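Long-range contact in beta-xylanase (Caldicellulosiruptor kristjanssonii, PDB 7NWN), which probably binds plant cell-wall polysaccharide through this family 9 carbohydrate-binding module, part of a multimodular hyperthermostable xylanase-glucuronoyl esterase: residues D92-N101 and Y144-K154. Sequence-based numbering, arbitrary orientation.
With CA (calcium ion), chain Q; CA (calcium ion), chain R; CA (calcium ion), chain S; EDO (1,2-ethanediol), chain J.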
loop_
_atom_site.group_PDB
_atom_site.type_symbol
_atom_site.label_atom_id
_atom_site.label_comp_id
_atom_site.label_asym_id
_atom_site.label_seq_id
_atom_site.Cartn_x
_atom_site.Cartn_y
_atom_site.Cartn_z
ATOM N N ASP A 92 -14.277 3.562 4.115
ATOM C CA ASP A 92 -13.309 2.572 4.554
ATOM C C ASP A 92 -12.426 2.215 3.343
ATOM O O ASP A 92 -12.948 1.777 2.338
ATOM C CB ASP A 92 -14.027 1.319 5.028
ATOM C CG ASP A 92 -14.561 1.431 6.454
ATOM O OD1 ASP A 92 -13.794 1.789 7.363
ATOM O OD2 ASP A 92 -15.734 1.166 6.640
ATOM N N SER A 93 -11.121 2.455 3.448
ATOM C CA SER A 93 -10.253 2.506 2.285
ATOM C C SER A 93 -8.819 2.386 2.785
ATOM O O SER A 93 -8.566 2.552 3.985
ATOM C CB SER A 93 -10.494 3.775 1.458
ATOM O OG SER A 93 -10.310 4.920 2.248
ATOM N N VAL A 94 -7.914 2.008 1.881
ATOM C CA VAL A 94 -6.501 2.049 2.207
ATOM C C VAL A 94 -5.818 3.036 1.244
ATOM O O VAL A 94 -6.279 3.222 0.140
ATOM C CB VAL A 94 -5.822 0.660 2.173
ATOM C CG1 VAL A 94 -6.500 -0.372 3.068
ATOM C CG2 VAL A 94 -5.642 0.151 0.781
ATOM N N GLU A 95 -4.725 3.671 1.679
ATOM C CA GLU A 95 -4.010 4.606 0.812
ATOM C C GLU A 95 -2.538 4.201 0.807
ATOM O O GLU A 95 -2.009 3.730 1.825
ATOM C CB GLU A 95 -4.071 6.003 1.420
ATOM C CG GLU A 95 -5.492 6.559 1.496
ATOM C CD GLU A 95 -5.622 7.984 1.962
ATOM O OE1 GLU A 95 -4.578 8.659 2.155
ATOM O OE2 GLU A 95 -6.763 8.431 2.145
ATOM N N ILE A 96 -1.927 4.359 -0.372
ATOM C CA ILE A 96 -0.541 3.975 -0.615
ATOM C C ILE A 96 0.135 5.227 -1.171
ATOM O O ILE A 96 -0.390 5.831 -2.085
ATOM C CB ILE A 96 -0.453 2.771 -1.597
ATOM C CG1 ILE A 96 -1.094 1.527 -0.946
ATOM C CG2 ILE A 96 1.008 2.445 -1.979
ATOM C CD1 ILE A 96 -1.570 0.529 -1.990
ATOM N N PHE A 97 1.274 5.575 -0.587
ATOM C CA PHE A 97 2.072 6.720 -0.989
ATOM C C PHE A 97 3.442 6.202 -1.428
ATOM O O PHE A 97 3.986 5.332 -0.751
ATOM C CB PHE A 97 2.280 7.604 0.245
ATOM C CG PHE A 97 1.037 8.067 0.994
ATOM C CD1 PHE A 97 0.343 7.205 1.838
ATOM C CD2 PHE A 97 0.598 9.386 0.882
ATOM C CE1 PHE A 97 -0.741 7.654 2.584
ATOM C CE2 PHE A 97 -0.485 9.855 1.629
ATOM C CZ PHE A 97 -1.150 8.982 2.477
ATOM N N LEU A 98 3.985 6.754 -2.526
ATOM C CA LEU A 98 5.312 6.369 -2.995
ATOM C C LEU A 98 6.104 7.607 -3.454
ATOM O O LEU A 98 5.588 8.440 -4.211
ATOM C CB LEU A 98 5.164 5.377 -4.154
ATOM C CG LEU A 98 6.425 4.574 -4.508
ATOM C CD1 LEU A 98 6.812 3.612 -3.390
ATOM C CD2 LEU A 98 6.213 3.835 -5.838
ATOM N N ASP A 99 7.353 7.710 -2.975
ATOM C CA ASP A 99 8.324 8.690 -3.469
ATOM C C ASP A 99 9.374 7.858 -4.210
ATOM O O ASP A 99 10.281 7.313 -3.570
ATOM C CB ASP A 99 8.910 9.467 -2.283
ATOM C CG ASP A 99 10.138 10.380 -2.539
ATOM O OD1 ASP A 99 10.487 10.670 -3.718
ATOM O OD2 ASP A 99 10.761 10.750 -1.523
ATOM N N GLU A 100 9.139 7.696 -5.516
ATOM C CA GLU A 100 9.825 6.689 -6.321
ATOM C C GLU A 100 11.301 7.060 -6.489
ATOM O O GLU A 100 12.151 6.182 -6.418
ATOM C CB GLU A 100 9.150 6.553 -7.689
ATOM C CG GLU A 100 9.570 5.309 -8.446
ATOM C CD GLU A 100 8.908 5.116 -9.799
ATOM O OE1 GLU A 100 8.023 5.903 -10.167
ATOM O OE2 GLU A 100 9.266 4.160 -10.472
ATOM N N ASN A 101 11.606 8.354 -6.682
ATOM C CA ASN A 101 13.004 8.762 -6.836
ATOM C C ASN A 101 13.685 8.951 -5.484
ATOM O O ASN A 101 14.876 9.177 -5.453
ATOM C CB ASN A 101 13.177 10.032 -7.679
ATOM C CG ASN A 101 12.587 9.921 -9.074
ATOM O OD1 ASN A 101 12.470 8.839 -9.656
ATOM N ND2 ASN A 101 12.163 11.044 -9.622
ATOM N N TYR A 144 -11.679 -6.937 5.100
ATOM C CA TYR A 144 -11.534 -6.950 3.655
ATOM C C TYR A 144 -10.045 -7.060 3.385
ATOM O O TYR A 144 -9.237 -6.843 4.292
ATOM C CB TYR A 144 -12.170 -5.713 2.987
ATOM C CG TYR A 144 -11.595 -4.359 3.363
ATOM C CD1 TYR A 144 -12.043 -3.669 4.499
ATOM C CD2 TYR A 144 -10.658 -3.706 2.543
ATOM C CE1 TYR A 144 -11.562 -2.408 4.850
ATOM C CE2 TYR A 144 -10.194 -2.428 2.867
ATOM C CZ TYR A 144 -10.627 -1.788 4.029
ATOM O OH TYR A 144 -10.152 -0.544 4.350
ATOM N N ARG A 145 -9.717 -7.406 2.134
ATOM C CA ARG A 145 -8.339 -7.509 1.710
ATOM C C ARG A 145 -8.210 -6.631 0.459
ATOM O O ARG A 145 -9.162 -6.590 -0.328
ATOM C CB ARG A 145 -8.073 -8.972 1.336
ATOM C CG ARG A 145 -6.673 -9.206 0.792
ATOM C CD ARG A 145 -6.433 -10.680 0.453
ATOM N NE ARG A 145 -6.513 -11.516 1.647
ATOM C CZ ARG A 145 -7.258 -12.607 1.731
ATOM N NH1 ARG A 145 -7.938 -13.020 0.662
ATOM N NH2 ARG A 145 -7.295 -13.259 2.899
ATOM N N VAL A 146 -7.033 -5.987 0.291
ATOM C CA VAL A 146 -6.688 -5.220 -0.896
ATOM C C VAL A 146 -5.421 -5.871 -1.429
ATOM O O VAL A 146 -4.546 -6.188 -0.634
ATOM C CB VAL A 146 -6.423 -3.741 -0.563
ATOM C CG1 VAL A 146 -5.883 -2.995 -1.788
ATOM C CG2 VAL A 146 -7.730 -3.096 -0.026
ATOM N N GLU A 147 -5.402 -6.149 -2.735
ATOM C CA GLU A 147 -4.168 -6.566 -3.382
ATOM C C GLU A 147 -3.915 -5.595 -4.535
ATOM O O GLU A 147 -4.784 -5.451 -5.371
ATOM C CB GLU A 147 -4.341 -7.986 -3.900
ATOM C CG GLU A 147 -2.993 -8.622 -4.325
ATOM C CD GLU A 147 -3.102 -10.120 -4.576
ATOM O OE1 GLU A 147 -4.203 -10.583 -4.977
ATOM O OE2 GLU A 147 -2.105 -10.837 -4.324
ATOM N N ALA A 148 -2.745 -4.945 -4.538
ATOM C CA ALA A 148 -2.496 -3.770 -5.379
ATOM C C ALA A 148 -1.150 -3.920 -6.097
ATOM O O ALA A 148 -0.169 -4.424 -5.525
ATOM C CB ALA A 148 -2.513 -2.510 -4.529
ATOM N N ARG A 149 -1.125 -3.410 -7.330
ATOM C CA ARG A 149 0.109 -3.321 -8.094
ATOM C C ARG A 149 0.284 -1.860 -8.520
ATOM O O ARG A 149 -0.673 -1.266 -9.033
ATOM C CB ARG A 149 -0.003 -4.224 -9.324
ATOM C CG ARG A 149 1.254 -4.238 -10.198
ATOM C CD ARG A 149 1.066 -5.057 -11.497
ATOM N NE ARG A 149 2.331 -5.312 -12.225
ATOM C CZ ARG A 149 2.691 -4.554 -13.261
ATOM N NH1 ARG A 149 1.909 -3.548 -13.664
ATOM N NH2 ARG A 149 3.786 -4.854 -13.930
ATOM N N ILE A 150 1.496 -1.316 -8.294
ATOM C CA ILE A 150 1.879 -0.012 -8.821
ATOM C C ILE A 150 3.061 -0.179 -9.801
ATOM O O ILE A 150 4.117 -0.619 -9.400
ATOM C CB ILE A 150 2.242 0.918 -7.657
ATOM C CG1 ILE A 150 1.033 1.222 -6.770
ATOM C CG2 ILE A 150 2.883 2.179 -8.223
ATOM C CD1 ILE A 150 1.416 1.719 -5.394
ATOM N N ALA A 151 2.822 0.098 -11.076
ATOM C CA ALA A 151 3.833 0.038 -12.128
ATOM C C ALA A 151 4.881 1.132 -11.837
ATOM O O ALA A 151 4.518 2.270 -11.535
ATOM C CB ALA A 151 3.100 0.287 -13.430
ATOM N N LEU A 152 6.165 0.751 -11.789
ATOM C CA LEU A 152 7.282 1.636 -11.490
ATOM C C LEU A 152 7.842 2.199 -12.797
ATOM O O LEU A 152 7.818 1.518 -13.828
ATOM C CB LEU A 152 8.336 0.802 -10.763
ATOM C CG LEU A 152 7.878 0.357 -9.375
ATOM C CD1 LEU A 152 8.841 -0.679 -8.777
ATOM C CD2 LEU A 152 7.733 1.589 -8.469
ATOM N N SER A 153 8.290 3.454 -12.777
ATOM C CA SER A 153 8.779 4.064 -14.010
ATOM C C SER A 153 10.297 3.946 -14.037
ATOM O O SER A 153 10.872 3.828 -15.101
ATOM C CB SER A 153 8.386 5.524 -14.162
ATOM O OG SER A 153 8.685 6.189 -12.944
ATOM N N LYS A 154 10.930 4.074 -12.875
ATOM C CA LYS A 154 12.354 3.821 -12.730
ATOM C C LYS A 154 12.545 2.309 -12.593
ATOM O O LYS A 154 11.794 1.665 -11.865
ATOM C CB LYS A 154 12.857 4.585 -11.500
ATOM C CG LYS A 154 13.930 3.869 -10.680
ATOM C CD LYS A 154 14.446 4.634 -9.473
ATOM C CE LYS A 154 14.948 6.019 -9.835
ATOM N NZ LYS A 154 16.066 6.449 -8.962
HETATM CA CA CA Q . -15.341 0.796 9.156
HETATM CA CA CA R . -3.108 -12.815 -5.341
HETATM CA CA CA S . 9.793 11.982 -5.281
HETATM C C1 EDO J . 10.066 -1.330 -16.656
HETATM O O1 EDO J . 11.083 -1.619 -15.709
HETATM C C2 EDO J . 9.449 -0.000 -16.448
HETATM O O2 EDO J . 10.170 1.052 -17.075
HETATM O O HOH W 1 -10.973 0.484 6.612
HETATM O O HOH W 2 14.671 5.577 -5.928
HETATM O O HOH W 3 11.027 8.061 -11.890
HETATM O O HOH W 4 -15.922 0.791 11.680
HETATM O O HOH W 5 -3.352 -15.147 -6.051
HETATM O O HOH W 6 9.583 13.571 -3.351
#
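Val94, Ile96 and Leu98 face Val146, Ala148 and Ile150 across the core of a beta-sandwich, the fold of family 9 carbohydrate-binding modules. The two strands belong to opposing sheets and run nearly the same way, their axes 8.9 Å apart at the closest and 28° askew, so within the strands it is side chains that bridge the gap. Val94 CG2 lies 3.9 Å from Val146 CG2, and the tightest apolar approach is Ile96 CG2 to Ile150 CD1, 3.5 Å, the two side chains lying antiparallel. Further along, Leu98 and Leu152 meet roughly perpendicular, CD2 to CD2.

Polar groups close both ends. Tyr144 OH comes within 3.3 Å of Ser93 N, at too poor an angle for a hydrogen bond; a water 2.6 Å from Tyr144 OH lies within hydrogen-bonding reach of Asp92 OD1. Both Asp92 oxygens bind a calcium ion together with Asp78 and the carbonyl oxygens of Val80 and Ala171, and Asn82 holds the aspartate as well. At the far end Glu100, extended with CG anti to the backbone N (chi1 -166°), grips the loop that follows strand 143-151. Its OE2 takes Ser153 N on the syn lone pair at 2.6 Å and Lys154 N from above the carboxylate plane at 2.9 Å, while OE1 accepts from Ser153 OG at 2.9 Å.

Asp99 and Glu147, which take no part in the contact, bind two further calcium ions. Three bonds fix the rotation of the Glu100 carboxylate, and the two backbone N-H groups on OE2 probably help stabilise its charge, pinning the loop to the opposite sheet.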